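Local atomic coordinates of citryl-spermidine/3,4-dihydroxybenzoyl-citryl-spermidine:spermidine ligase (Bacillus anthracis, PDB entry 3TO3), a protein that catalyses the ATP-dependent condensation of spermidine with citryl-spermidine intermediates, a step in making the siderophore petrobactin used by the bacterium for iron acquisition and virulence. Residues Pro43-Lys48 with Gly72-Thr77; Gly58-Asn63 with Arg89-Lys94; Ser257-Asp262 with Tyr363-Cys368; Leu414-Gln419 with Gly450-Ile455; Thr573-Tyr578 with Glu582-Glu587. All coordinates share one frame; numbering follows the deposited sequence.

Contact 1: Pro43-Lys48 with Gly72-Thr77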
# COMPACT_ATOMS: atom_id res chain seq x y z
N PRO B 43 31.09 -7.77 11.96
CA PRO B 43 31.25 -9.12 12.51
C PRO B 43 32.69 -9.35 12.96
O PRO B 43 33.55 -8.57 12.59
CB PRO B 43 30.91 -10.02 11.32
CG PRO B 43 31.18 -9.17 10.11
CD PRO B 43 30.79 -7.78 10.52
N ALA B 44 32.93 -10.38 13.77
CA ALA B 44 34.28 -10.86 14.00
C ALA B 44 34.78 -11.45 12.69
O ALA B 44 33.99 -12.03 11.95
CB ALA B 44 34.31 -11.92 15.14
N ARG B 45 36.07 -11.28 12.40
CA ARG B 45 36.68 -11.80 11.18
C ARG B 45 37.84 -12.69 11.54
O ARG B 45 38.84 -12.21 12.09
CB ARG B 45 37.18 -10.68 10.25
CG ARG B 45 36.08 -9.86 9.62
CD ARG B 45 36.57 -8.79 8.62
NE ARG B 45 35.52 -7.78 8.47
CZ ARG B 45 35.39 -6.92 7.46
NH1 ARG B 45 36.25 -6.97 6.45
NH2 ARG B 45 34.39 -6.02 7.45
N ILE B 46 37.73 -13.97 11.21
CA ILE B 46 38.85 -14.90 11.39
C ILE B 46 39.49 -15.27 10.06
O ILE B 46 38.83 -15.86 9.20
CB ILE B 46 38.41 -16.17 12.03
CG1 ILE B 46 37.50 -15.86 13.23
CG2 ILE B 46 39.64 -16.98 12.40
CD1 ILE B 46 37.43 -16.99 14.21
N GLU B 47 40.76 -14.94 9.89
CA GLU B 47 41.37 -15.10 8.57
C GLU B 47 42.05 -16.45 8.38
O GLU B 47 42.90 -16.85 9.17
CB GLU B 47 42.31 -13.93 8.25
CG GLU B 47 43.53 -13.80 9.18
CD GLU B 47 44.37 -12.55 8.91
OE1 GLU B 47 45.44 -12.67 8.26
OE2 GLU B 47 43.97 -11.44 9.34
N LYS B 48 41.60 -17.17 7.35
CA LYS B 48 42.30 -18.30 6.76
C LYS B 48 43.31 -17.73 5.77
O LYS B 48 43.57 -16.53 5.78
CB LYS B 48 41.32 -19.21 6.02
CG LYS B 48 40.10 -19.66 6.85
CD LYS B 48 39.09 -20.43 5.99
CE LYS B 48 39.67 -21.73 5.40
NZ LYS B 48 39.51 -22.95 6.27
N GLY B 72 33.71 -15.99 3.43
CA GLY B 72 33.79 -15.14 2.26
C GLY B 72 35.14 -14.48 2.12
O GLY B 72 36.08 -14.87 2.78
N ARG B 73 35.21 -13.48 1.27
CA ARG B 73 36.46 -12.84 0.93
C ARG B 73 36.27 -11.32 0.91
O ARG B 73 35.17 -10.83 0.64
CB ARG B 73 36.89 -13.27 -0.47
CG ARG B 73 37.22 -14.74 -0.66
CD ARG B 73 37.34 -15.10 -2.17
NE ARG B 73 36.01 -15.22 -2.77
CZ ARG B 73 35.75 -15.16 -4.07
NH1 ARG B 73 36.72 -14.95 -4.98
NH2 ARG B 73 34.50 -15.30 -4.48
N GLU B 74 37.37 -10.60 1.15
CA GLU B 74 37.44 -9.18 0.87
C GLU B 74 38.29 -8.98 -0.39
O GLU B 74 39.46 -9.36 -0.43
CB GLU B 74 38.06 -8.46 2.05
CG GLU B 74 37.98 -6.96 1.97
CD GLU B 74 38.36 -6.29 3.30
OE1 GLU B 74 37.52 -5.56 3.89
OE2 GLU B 74 39.51 -6.50 3.75
N ARG B 75 37.70 -8.37 -1.42
CA ARG B 75 38.31 -8.40 -2.76
C ARG B 75 39.06 -7.14 -3.09
O ARG B 75 38.66 -6.06 -2.66
CB ARG B 75 37.21 -8.50 -3.78
CG ARG B 75 36.27 -9.58 -3.48
CD ARG B 75 36.74 -10.74 -4.28
NE ARG B 75 35.57 -11.30 -4.89
CZ ARG B 75 35.52 -11.86 -6.08
NH1 ARG B 75 36.61 -11.93 -6.85
NH2 ARG B 75 34.35 -12.33 -6.48
N ILE B 76 40.13 -7.26 -3.88
CA ILE B 76 40.90 -6.08 -4.23
C ILE B 76 40.05 -5.10 -5.04
O ILE B 76 40.40 -3.91 -5.13
CB ILE B 76 42.22 -6.38 -4.99
CG1 ILE B 76 41.94 -6.61 -6.46
CG2 ILE B 76 42.94 -7.57 -4.39
CD1 ILE B 76 43.11 -6.30 -7.30
N THR B 77 38.89 -5.54 -5.55
CA THR B 77 38.12 -4.61 -6.35
C THR B 77 37.21 -3.86 -5.34
O THR B 77 36.09 -4.24 -5.05
CB THR B 77 37.24 -5.44 -7.35
OG1 THR B 77 38.07 -6.00 -8.38
CG2 THR B 77 36.09 -4.63 -8.02

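Contact 2: Gly58-Asn63 with Arg89-Lys94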
# COMPACT_ATOMS: atom_id res chain seq x y z
N GLY B 58 23.80 -11.77 17.09
CA GLY B 58 22.40 -11.38 17.19
C GLY B 58 21.81 -11.79 18.54
O GLY B 58 22.52 -12.33 19.40
N LEU B 59 20.53 -11.51 18.74
CA LEU B 59 19.80 -11.93 19.94
C LEU B 59 18.43 -12.41 19.50
O LEU B 59 17.80 -11.78 18.66
CB LEU B 59 19.60 -10.75 20.90
CG LEU B 59 20.78 -10.21 21.70
CD1 LEU B 59 20.34 -8.97 22.51
CD2 LEU B 59 21.35 -11.29 22.63
N ASP B 60 17.96 -13.52 20.07
CA ASP B 60 16.63 -14.01 19.73
C ASP B 60 15.59 -13.25 20.53
O ASP B 60 15.93 -12.34 21.27
CB ASP B 60 16.50 -15.53 19.91
CG ASP B 60 16.69 -15.99 21.33
OD1 ASP B 60 16.61 -15.18 22.28
OD2 ASP B 60 16.89 -17.21 21.51
N GLU B 61 14.33 -13.60 20.37
CA GLU B 61 13.27 -12.83 21.01
C GLU B 61 13.27 -12.94 22.54
O GLU B 61 12.77 -12.06 23.24
CB GLU B 61 11.91 -13.16 20.40
CG GLU B 61 11.71 -14.62 20.04
CD GLU B 61 10.30 -14.90 19.53
OE1 GLU B 61 9.99 -16.09 19.31
OE2 GLU B 61 9.52 -13.94 19.35
N ASP B 62 13.88 -14.00 23.05
CA ASP B 62 14.07 -14.22 24.49
C ASP B 62 15.38 -13.58 24.93
O ASP B 62 15.88 -13.82 26.04
CB ASP B 62 14.03 -15.70 24.84
CG ASP B 62 12.94 -16.44 24.11
OD1 ASP B 62 11.87 -15.82 23.89
OD2 ASP B 62 13.15 -17.62 23.75
N ASN B 63 15.99 -12.84 24.02
CA ASN B 63 17.17 -12.06 24.35
C ASN B 63 18.34 -12.97 24.68
O ASN B 63 19.21 -12.62 25.48
CB ASN B 63 16.85 -11.15 25.54
CG ASN B 63 17.74 -9.93 25.58
OD1 ASN B 63 18.51 -9.75 26.52
ND2 ASN B 63 17.64 -9.08 24.54
N ARG B 89 22.74 -20.14 11.03
CA ARG B 89 22.41 -19.65 12.35
C ARG B 89 22.88 -20.64 13.42
O ARG B 89 22.47 -21.79 13.45
CB ARG B 89 20.91 -19.45 12.48
CG ARG B 89 20.44 -18.87 13.82
CD ARG B 89 18.95 -18.72 13.79
NE ARG B 89 18.37 -18.02 14.93
CZ ARG B 89 18.00 -18.61 16.06
NH1 ARG B 89 18.19 -19.92 16.24
NH2 ARG B 89 17.44 -17.88 17.02
N VAL B 90 23.75 -20.17 14.31
CA VAL B 90 24.28 -21.02 15.38
C VAL B 90 23.78 -20.63 16.76
O VAL B 90 24.09 -19.54 17.26
CB VAL B 90 25.79 -20.97 15.40
CG1 VAL B 90 26.32 -21.99 16.41
CG2 VAL B 90 26.31 -21.23 14.01
N GLN B 91 22.96 -21.49 17.36
CA GLN B 91 22.66 -21.33 18.77
C GLN B 91 22.93 -22.62 19.53
O GLN B 91 23.96 -22.77 20.19
CB GLN B 91 21.20 -20.93 18.91
CG GLN B 91 20.74 -20.73 20.34
CD GLN B 91 19.43 -19.98 20.37
OE1 GLN B 91 18.39 -20.51 19.95
NE2 GLN B 91 19.48 -18.73 20.82
N ASP B 92 22.02 -23.56 19.41
CA ASP B 92 22.25 -24.86 20.01
C ASP B 92 22.88 -25.70 18.92
O ASP B 92 24.02 -26.15 19.06
CB ASP B 92 20.97 -25.47 20.58
CG ASP B 92 20.65 -24.96 21.98
OD1 ASP B 92 21.53 -24.30 22.59
OD2 ASP B 92 19.53 -25.23 22.48
N GLY B 93 22.14 -25.91 17.84
CA GLY B 93 22.70 -26.58 16.69
C GLY B 93 23.02 -25.53 15.66
O GLY B 93 23.05 -24.32 15.94
N LYS B 94 23.26 -26.01 14.44
CA LYS B 94 23.57 -25.17 13.32
C LYS B 94 22.48 -25.40 12.28
O LYS B 94 22.09 -26.54 12.03
CB LYS B 94 24.93 -25.54 12.77
CG LYS B 94 26.08 -25.12 13.65
CD LYS B 94 27.42 -25.32 12.93
CE LYS B 94 28.49 -24.34 13.45
NZ LYS B 94 29.82 -24.49 12.77

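Contact 3: Ser257-Asp262 with Tyr363-Cys368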
# COMPACT_ATOMS: atom_id res chain seq x y z
N SER B 257 -8.36 6.21 -9.59
CA SER B 257 -8.81 6.30 -8.22
C SER B 257 -8.35 7.57 -7.52
O SER B 257 -9.03 8.03 -6.61
CB SER B 257 -8.40 5.07 -7.42
OG SER B 257 -6.99 4.92 -7.45
N ASN B 258 -7.18 8.09 -7.87
CA ASN B 258 -6.69 9.32 -7.24
C ASN B 258 -6.97 10.66 -7.94
O ASN B 258 -6.65 11.73 -7.43
CB ASN B 258 -5.19 9.21 -6.98
CG ASN B 258 -4.85 8.13 -5.95
OD1 ASN B 258 -4.55 6.99 -6.29
ND2 ASN B 258 -4.87 8.50 -4.68
N TYR B 259 -7.39 10.59 -9.18
CA TYR B 259 -7.79 11.74 -9.98
C TYR B 259 -9.26 11.96 -10.18
O TYR B 259 -9.62 12.59 -11.18
CB TYR B 259 -7.02 11.90 -11.27
CG TYR B 259 -5.53 12.04 -11.13
CD1 TYR B 259 -4.75 11.01 -10.61
CD2 TYR B 259 -4.89 13.19 -11.59
CE1 TYR B 259 -3.37 11.14 -10.53
CE2 TYR B 259 -3.51 13.31 -11.54
CZ TYR B 259 -2.75 12.29 -11.01
OH TYR B 259 -1.38 12.43 -10.96
N ALA B 260 -10.09 11.24 -9.44
CA ALA B 260 -11.52 11.32 -9.68
C ALA B 260 -11.99 12.76 -9.85
O ALA B 260 -12.82 13.05 -10.70
CB ALA B 260 -12.30 10.65 -8.54
N GLU B 261 -11.47 13.68 -9.06
CA GLU B 261 -12.01 15.04 -9.17
C GLU B 261 -11.61 15.71 -10.52
O GLU B 261 -12.38 16.46 -11.09
CB GLU B 261 -11.65 15.87 -7.93
CG GLU B 261 -10.84 17.12 -8.19
CD GLU B 261 -10.02 17.58 -6.98
OE1 GLU B 261 -9.84 16.79 -6.02
OE2 GLU B 261 -9.54 18.75 -7.01
N ASP B 262 -10.44 15.39 -11.04
CA ASP B 262 -10.02 15.85 -12.36
C ASP B 262 -10.85 15.18 -13.45
O ASP B 262 -11.18 15.78 -14.45
CB ASP B 262 -8.53 15.53 -12.60
CG ASP B 262 -7.65 15.91 -11.43
OD1 ASP B 262 -6.86 16.87 -11.56
OD2 ASP B 262 -7.76 15.26 -10.36
N TYR B 363 2.14 13.56 -6.83
CA TYR B 363 3.35 14.18 -7.36
C TYR B 363 4.12 13.20 -8.26
O TYR B 363 4.55 12.14 -7.80
CB TYR B 363 4.24 14.58 -6.19
CG TYR B 363 5.40 15.48 -6.56
CD1 TYR B 363 5.18 16.72 -7.17
CD2 TYR B 363 6.71 15.12 -6.27
CE1 TYR B 363 6.24 17.55 -7.50
CE2 TYR B 363 7.78 15.95 -6.59
CZ TYR B 363 7.53 17.16 -7.20
OH TYR B 363 8.57 17.99 -7.52
N GLY B 364 4.36 13.61 -9.51
CA GLY B 364 5.07 12.80 -10.48
C GLY B 364 4.33 11.66 -11.15
O GLY B 364 4.91 10.85 -11.90
N SER B 365 3.04 11.59 -10.88
CA SER B 365 2.24 10.42 -11.22
C SER B 365 1.71 10.35 -12.63
O SER B 365 1.22 9.31 -13.04
CB SER B 365 1.07 10.30 -10.24
OG SER B 365 1.56 9.83 -8.99
N LEU B 366 1.69 11.47 -13.35
CA LEU B 366 1.26 11.40 -14.73
C LEU B 366 2.22 12.17 -15.65
O LEU B 366 2.06 13.35 -15.88
CB LEU B 366 -0.11 12.06 -14.75
CG LEU B 366 -1.04 11.85 -15.91
CD1 LEU B 366 -1.11 10.41 -16.22
CD2 LEU B 366 -2.36 12.36 -15.41
N GLY B 367 3.06 11.46 -16.36
CA GLY B 367 4.12 12.13 -17.07
C GLY B 367 4.63 11.18 -18.10
O GLY B 367 4.51 9.98 -17.93
N CYS B 368 5.22 11.72 -19.15
CA CYS B 368 5.76 10.91 -20.21
C CYS B 368 7.01 11.52 -20.82
O CYS B 368 7.04 12.72 -21.10
CB CYS B 368 4.68 10.72 -21.29
SG CYS B 368 5.24 9.80 -22.75

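Contact 4: Leu414-Gln419 with Gly450-Ile455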
# COMPACT_ATOMS: atom_id res chain seq x y z
N LEU B 414 38.30 -7.66 -23.59
CA LEU B 414 38.24 -6.67 -22.52
C LEU B 414 38.88 -5.34 -22.93
O LEU B 414 38.35 -4.27 -22.64
CB LEU B 414 38.88 -7.23 -21.25
CG LEU B 414 38.95 -6.34 -20.01
CD1 LEU B 414 37.55 -5.89 -19.54
CD2 LEU B 414 39.71 -7.06 -18.92
N ARG B 415 40.01 -5.38 -23.63
CA ARG B 415 40.58 -4.14 -24.15
C ARG B 415 39.64 -3.42 -25.13
O ARG B 415 39.42 -2.22 -25.00
CB ARG B 415 41.90 -4.40 -24.83
CG ARG B 415 42.95 -4.90 -23.89
CD ARG B 415 44.30 -4.91 -24.58
NE ARG B 415 45.34 -5.27 -23.64
CZ ARG B 415 45.96 -4.39 -22.86
NH1 ARG B 415 45.64 -3.10 -22.93
NH2 ARG B 415 46.90 -4.79 -22.02
N LEU B 416 39.11 -4.14 -26.12
CA LEU B 416 38.14 -3.50 -27.01
C LEU B 416 36.98 -2.91 -26.24
O LEU B 416 36.50 -1.85 -26.60
CB LEU B 416 37.59 -4.45 -28.05
CG LEU B 416 38.62 -4.67 -29.13
CD1 LEU B 416 38.50 -6.10 -29.71
CD2 LEU B 416 38.48 -3.56 -30.17
N LEU B 417 36.52 -3.61 -25.20
CA LEU B 417 35.35 -3.17 -24.46
C LEU B 417 35.66 -1.84 -23.79
O LEU B 417 34.91 -0.88 -23.92
CB LEU B 417 34.91 -4.21 -23.41
CG LEU B 417 33.69 -3.74 -22.60
CD1 LEU B 417 32.37 -3.70 -23.44
CD2 LEU B 417 33.52 -4.57 -21.32
N ILE B 418 36.77 -1.80 -23.07
CA ILE B 418 37.21 -0.60 -22.40
C ILE B 418 37.38 0.54 -23.42
O ILE B 418 36.91 1.67 -23.18
CB ILE B 418 38.56 -0.85 -21.68
CG1 ILE B 418 38.45 -2.01 -20.67
CG2 ILE B 418 39.03 0.38 -21.00
CD1 ILE B 418 37.35 -1.86 -19.72
N GLN B 419 38.03 0.24 -24.55
CA GLN B 419 38.34 1.28 -25.55
C GLN B 419 37.10 1.89 -26.18
O GLN B 419 37.09 3.08 -26.47
CB GLN B 419 39.27 0.79 -26.66
CG GLN B 419 40.65 0.43 -26.20
CD GLN B 419 41.63 0.26 -27.35
OE1 GLN B 419 41.24 0.17 -28.51
NE2 GLN B 419 42.92 0.23 -27.02
N GLY B 450 29.58 -9.96 -31.30
CA GLY B 450 30.29 -9.96 -30.04
C GLY B 450 31.57 -9.14 -29.97
O GLY B 450 32.15 -8.99 -28.90
N LEU B 451 32.01 -8.64 -31.11
CA LEU B 451 33.14 -7.71 -31.17
C LEU B 451 32.63 -6.32 -30.79
O LEU B 451 31.72 -5.80 -31.43
CB LEU B 451 33.68 -7.63 -32.59
CG LEU B 451 34.88 -6.69 -32.72
CD1 LEU B 451 36.07 -7.37 -32.06
CD2 LEU B 451 35.19 -6.32 -34.18
N PRO B 452 33.21 -5.72 -29.73
CA PRO B 452 32.68 -4.42 -29.29
C PRO B 452 32.96 -3.32 -30.31
O PRO B 452 34.11 -3.15 -30.72
CB PRO B 452 33.41 -4.17 -27.96
CG PRO B 452 33.81 -5.60 -27.48
CD PRO B 452 34.18 -6.28 -28.77
N VAL B 453 31.92 -2.57 -30.66
CA VAL B 453 31.99 -1.52 -31.67
C VAL B 453 31.93 -0.12 -31.06
O VAL B 453 32.82 0.71 -31.29
CB VAL B 453 30.92 -1.71 -32.78
CG1 VAL B 453 31.02 -0.58 -33.80
CG2 VAL B 453 31.12 -3.06 -33.47
N ARG B 454 30.84 0.18 -30.36
CA ARG B 454 30.57 1.50 -29.84
C ARG B 454 29.56 1.42 -28.68
O ARG B 454 28.95 0.36 -28.45
CB ARG B 454 30.09 2.42 -30.98
CG ARG B 454 28.75 2.00 -31.58
CD ARG B 454 28.66 2.32 -33.05
NE ARG B 454 28.23 3.69 -33.31
CZ ARG B 454 27.22 4.01 -34.11
NH1 ARG B 454 26.53 3.07 -34.74
NH2 ARG B 454 26.92 5.28 -34.29
N ILE B 455 29.42 2.51 -27.93
CA ILE B 455 28.51 2.58 -26.79
C ILE B 455 27.29 3.51 -27.02
O ILE B 455 27.38 4.54 -27.69
CB ILE B 455 29.27 3.02 -25.52
CG1 ILE B 455 28.55 2.51 -24.29
CG2 ILE B 455 29.47 4.52 -25.48
CD1 ILE B 455 28.38 0.99 -24.32

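Contact 5: Thr573-Tyr578 with Glu582-Glu587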
# COMPACT_ATOMS: atom_id res chain seq x y z
N THR B 573 22.57 0.57 0.99
CA THR B 573 21.79 -0.17 1.95
C THR B 573 21.59 0.64 3.23
O THR B 573 20.49 0.69 3.75
CB THR B 573 22.45 -1.54 2.22
OG1 THR B 573 22.51 -2.28 0.98
CG2 THR B 573 21.68 -2.32 3.24
N LYS B 574 22.64 1.30 3.72
CA LYS B 574 22.49 2.05 4.97
C LYS B 574 21.30 3.01 4.89
O LYS B 574 20.57 3.23 5.88
CB LYS B 574 23.76 2.82 5.32
CG LYS B 574 23.71 3.47 6.69
CD LYS B 574 25.09 4.07 7.01
CE LYS B 574 25.17 4.70 8.41
NZ LYS B 574 25.49 3.68 9.46
N ARG B 575 21.10 3.56 3.70
CA ARG B 575 20.05 4.54 3.50
C ARG B 575 18.64 3.99 3.76
O ARG B 575 17.72 4.74 4.10
CB ARG B 575 20.17 5.13 2.09
CG ARG B 575 19.35 6.38 1.87
CD ARG B 575 20.05 7.27 0.86
NE ARG B 575 21.11 6.54 0.17
CZ ARG B 575 22.08 7.12 -0.53
NH1 ARG B 575 23.01 6.38 -1.12
NH2 ARG B 575 22.13 8.44 -0.63
N ARG B 576 18.48 2.68 3.62
CA ARG B 576 17.18 2.03 3.77
C ARG B 576 16.88 1.72 5.21
O ARG B 576 15.75 1.31 5.52
CB ARG B 576 17.15 0.70 2.99
CG ARG B 576 17.84 0.74 1.66
CD ARG B 576 16.85 0.65 0.52
NE ARG B 576 16.82 -0.69 -0.06
CZ ARG B 576 17.70 -1.14 -0.95
NH1 ARG B 576 18.69 -0.35 -1.37
NH2 ARG B 576 17.61 -2.38 -1.42
N LEU B 577 17.90 1.77 6.07
CA LEU B 577 17.70 1.53 7.51
C LEU B 577 17.62 2.76 8.44
O LEU B 577 17.48 2.60 9.65
CB LEU B 577 18.76 0.56 8.04
CG LEU B 577 18.93 -0.65 7.11
CD1 LEU B 577 20.24 -1.32 7.38
CD2 LEU B 577 17.75 -1.62 7.22
N TYR B 578 17.75 3.98 7.90
CA TYR B 578 17.73 5.19 8.74
C TYR B 578 16.89 6.30 8.14
O TYR B 578 16.86 6.47 6.92
CB TYR B 578 19.16 5.71 9.01
CG TYR B 578 20.01 4.69 9.73
CD1 TYR B 578 20.04 4.64 11.12
CD2 TYR B 578 20.72 3.75 9.02
CE1 TYR B 578 20.79 3.68 11.77
CE2 TYR B 578 21.46 2.78 9.66
CZ TYR B 578 21.50 2.74 11.03
OH TYR B 578 22.24 1.77 11.66
N GLU B 582 24.32 10.76 9.62
CA GLU B 582 25.35 11.77 9.42
C GLU B 582 26.04 11.70 8.05
O GLU B 582 26.31 12.74 7.45
CB GLU B 582 26.40 11.70 10.53
CG GLU B 582 26.77 13.07 11.09
CD GLU B 582 28.17 13.10 11.66
OE1 GLU B 582 28.63 12.06 12.18
OE2 GLU B 582 28.82 14.16 11.58
N SER B 583 26.33 10.49 7.57
CA SER B 583 27.20 10.31 6.40
C SER B 583 26.57 9.83 5.06
O SER B 583 26.43 10.62 4.12
CB SER B 583 28.38 9.40 6.77
OG SER B 583 29.59 9.88 6.23
N LEU B 584 26.20 8.55 4.99
CA LEU B 584 25.82 7.91 3.72
C LEU B 584 26.99 7.48 2.82
O LEU B 584 26.80 6.99 1.72
CB LEU B 584 24.77 8.68 2.94
CG LEU B 584 23.40 8.01 3.11
CD1 LEU B 584 23.29 7.26 4.46
CD2 LEU B 584 22.26 9.05 2.98
N VAL B 585 28.20 7.72 3.29
CA VAL B 585 29.37 7.48 2.49
C VAL B 585 30.35 6.61 3.28
O VAL B 585 30.39 6.67 4.50
CB VAL B 585 29.95 8.86 2.17
CG1 VAL B 585 31.35 9.02 2.76
CG2 VAL B 585 29.86 9.16 0.67
N HIS B 586 31.10 5.75 2.62
CA HIS B 586 32.15 5.04 3.35
C HIS B 586 33.40 4.90 2.50
O HIS B 586 33.33 4.90 1.28
CB HIS B 586 31.68 3.68 3.91
CG HIS B 586 31.46 2.63 2.86
ND1 HIS B 586 32.12 1.42 2.87
CD2 HIS B 586 30.61 2.58 1.80
CE1 HIS B 586 31.70 0.68 1.86
NE2 HIS B 586 30.79 1.37 1.19
N GLU B 587 34.55 4.81 3.16
CA GLU B 587 35.81 4.83 2.48
C GLU B 587 36.20 3.44 2.01
O GLU B 587 36.16 2.49 2.78
CB GLU B 587 36.88 5.35 3.42
CG GLU B 587 38.21 5.60 2.72
CD GLU B 587 39.32 5.86 3.70
OE1 GLU B 587 39.07 5.67 4.90
OE2 GLU B 587 40.43 6.24 3.28

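Contact 1: Pro43-Lys48 with Gly72-Thr77
R45 NH1 donates to E74 OE1 at 3.2 Å, a salt bridge between two strands of the six-stranded antiparallel sheet in the N-terminal part of the chain. The strands 44-47 and 65-74 do not pair with each other; strand 52-59 lies between them and is hydrogen-bonded to both, so the ion pair spans a whole strand on one face of the sheet. R45 makes the longer reach, with CG beside the backbone N and an extended chain from CG to NE, and on the way it packs on I52 and F54 of the intervening strand. The two side chains meet at about a right angle. The carboxylate oxygen sits near the guanidinium plane, at its edge, but the nitrogen reaches OE1 from well above the carboxylate plane, 63° out of it, and the N-H...O angle is only 136°. Such indirect geometry, with both residues exposed, suggests a modest electrostatic tie. R73 departs on the other side of the strand from E74 and joins R75 near D526, which both arginines meet in salt bridges. There R73 NH1 lies over the centre of the R75 guanidinium, 3.5 Å above its plane.

Contact 2: Gly58-Asn63 with Arg89-Lys94
D60 and Q91 mark the closest backbone approach, 9.5 Å from CA to CA, so the two segments meet through side chains alone. D60 opens a type I turn closed by the bond from N63 N to D60 O (2.8 Å). With CG between the backbone N and the carbonyl carbon (chi1 63°), the carboxylate has one oxygen at the turn and the other facing Q91. OD1 turns back to the loop, accepting from the backbone N of K64 and weakly from D62 N, as in an Asx turn. OD2 points across and takes a hydrogen bond from Q91 NE2 at 3.1 Å, fairly straight at 161°. The amide donates almost within its own plane, yet comes down on OD2 from above the carboxylate plane. R89 reaches over with an extended chain, and D60 CB lies at the edge of its guanidinium, near the plane, 3.8 Å from R89 NH2. Its charge stays 4.6 Å from D60 OD2, measured from NH2, too far for a salt bridge, and its NE is paired with E106 of helix 100-110. The strands leading into these loops, 52-59 and 88-90, both pair with strand 65-74, and the D60-Q91 bond ties together two loops at one end of an antiparallel sheet.

Contact 3: Ser257-Asp262 with Tyr363-Cys368
The phenol oxygen of Y259 abuts S365, with Y259 OH 3.3 Å from S365 CB and that carbon near the ring plane, at its edge. Apolar packing on L366 is looser. L366 CD2 approaches the ring obliquely, 4.1 Å from Y259 CE2, and L366 CB stands 4.0 Å from Y259 OH. Y259 occupies the joint between helix 248-258 and helix 260-264, being the first residue to leave the former and the N-cap of the latter; from this corner its ring projects to the turn that enters strand 367-371, within the large mixed sheet of the IucA/IucC region. I268 and Y355 also pack around Y259 and L366. Polar bonds lead out of the contact: S365 OG, set beside its own backbone N (chi1 -75°), is turned to N303 OD1, and S365 O accepts from Q250 NE2. Across the subunit boundary, S257 OG and S257 O bind Q174 and Q127 of the second subunit.

Contact 4: Leu414-Gln419 with Gly450-Ile455
P452, a proline within a strand, turns its ring toward the L416-L417 step of a helix running nearly parallel to it: the short segments 414-419 and 451-455 make an angle of 8°, with axes 7.7 Å apart. Ring carbon P452 CD lies 3.9 Å from L416 CB, and P452 CG rests 4.1 Å from the backbone atom L417 N, so the proline touches the helix backbone as well as a side chain. The CA atoms of L417 and P452 are accordingly just 5.7 Å apart. With CG beside its own N (chi1 -75°), L416 brings CD1 to 3.6 Å from L451 CD1, the two leucines meeting at a slant on the less buried flank. L417 leads its side chain to the deeper flank, with CB 4.4 Å from P452 CG, and goes on to pack on L445, F387 and L390. W413 adds to the cover of P452 and donates through NE1 to G450 O. Strand 451-457 forms a hairpin with strand 443-448, in which V453 and R454 both face V446 as a classic beta bulge. The side-chain contacts between the segments are all apolar, though the proline ring also rests on backbone atoms of L416 and L417. P452 has no backbone N-H, so this position brings no donor needing a partner, and the fit rests on shape rather than on directed bonds.

Contact 5: Thr573-Tyr578 with Glu582-Glu587
L584 lies across the bent side chain of R575 at about a right angle, its CG 3.8 Å above the guanidinium plane and displaced toward the rim. The closest touch falls slightly earlier on the chain, where L584 CD2 comes 3.5 Å from R575 CD, and CD2 is also 3.7 Å from R575 NH2. R575 begins with CG opposite its backbone N, then bends at chi2 and again at chi3 (14°), a nearly eclipsed fold that lays the methylene and guanidinium under the leucine. The charged end is held by E570, which meets NH1 in a salt bridge. K574 CG makes a looser contact with L584 CD1, at 4.4 Å. L584 itself has a positive phi (79°) just before strand 585-589, and its backbone bonds to Q571. R575 lies in a run of helical backbone angles, where R576 N bonds T573 O (2.8 Å). Together these elements make a loop folded back over the end of its own two-stranded antiparallel ribbon, 566-570 with 585-589.

Contacts 1 and 2 share the N-terminal antiparallel sheet, with centres about 23 Å apart and segments that alternate along the chain. Contact 5, far later in sequence, comes within about 8 Å of contact 1 at the nearest atoms. Contacts 3 and 4 both reach the large mixed sheet but lie on opposite sides of the chain's centre, about 43 Å apart between centres. None of the five touches ATP. The S365 side chain of contact 3 is about 9 Å from that of the ATP-binding R311, and the R575 side chain of contact 5 about 12 Å from it. In contact 4 the L417 side chain is about 8 Å from that of ATP-binding Y391.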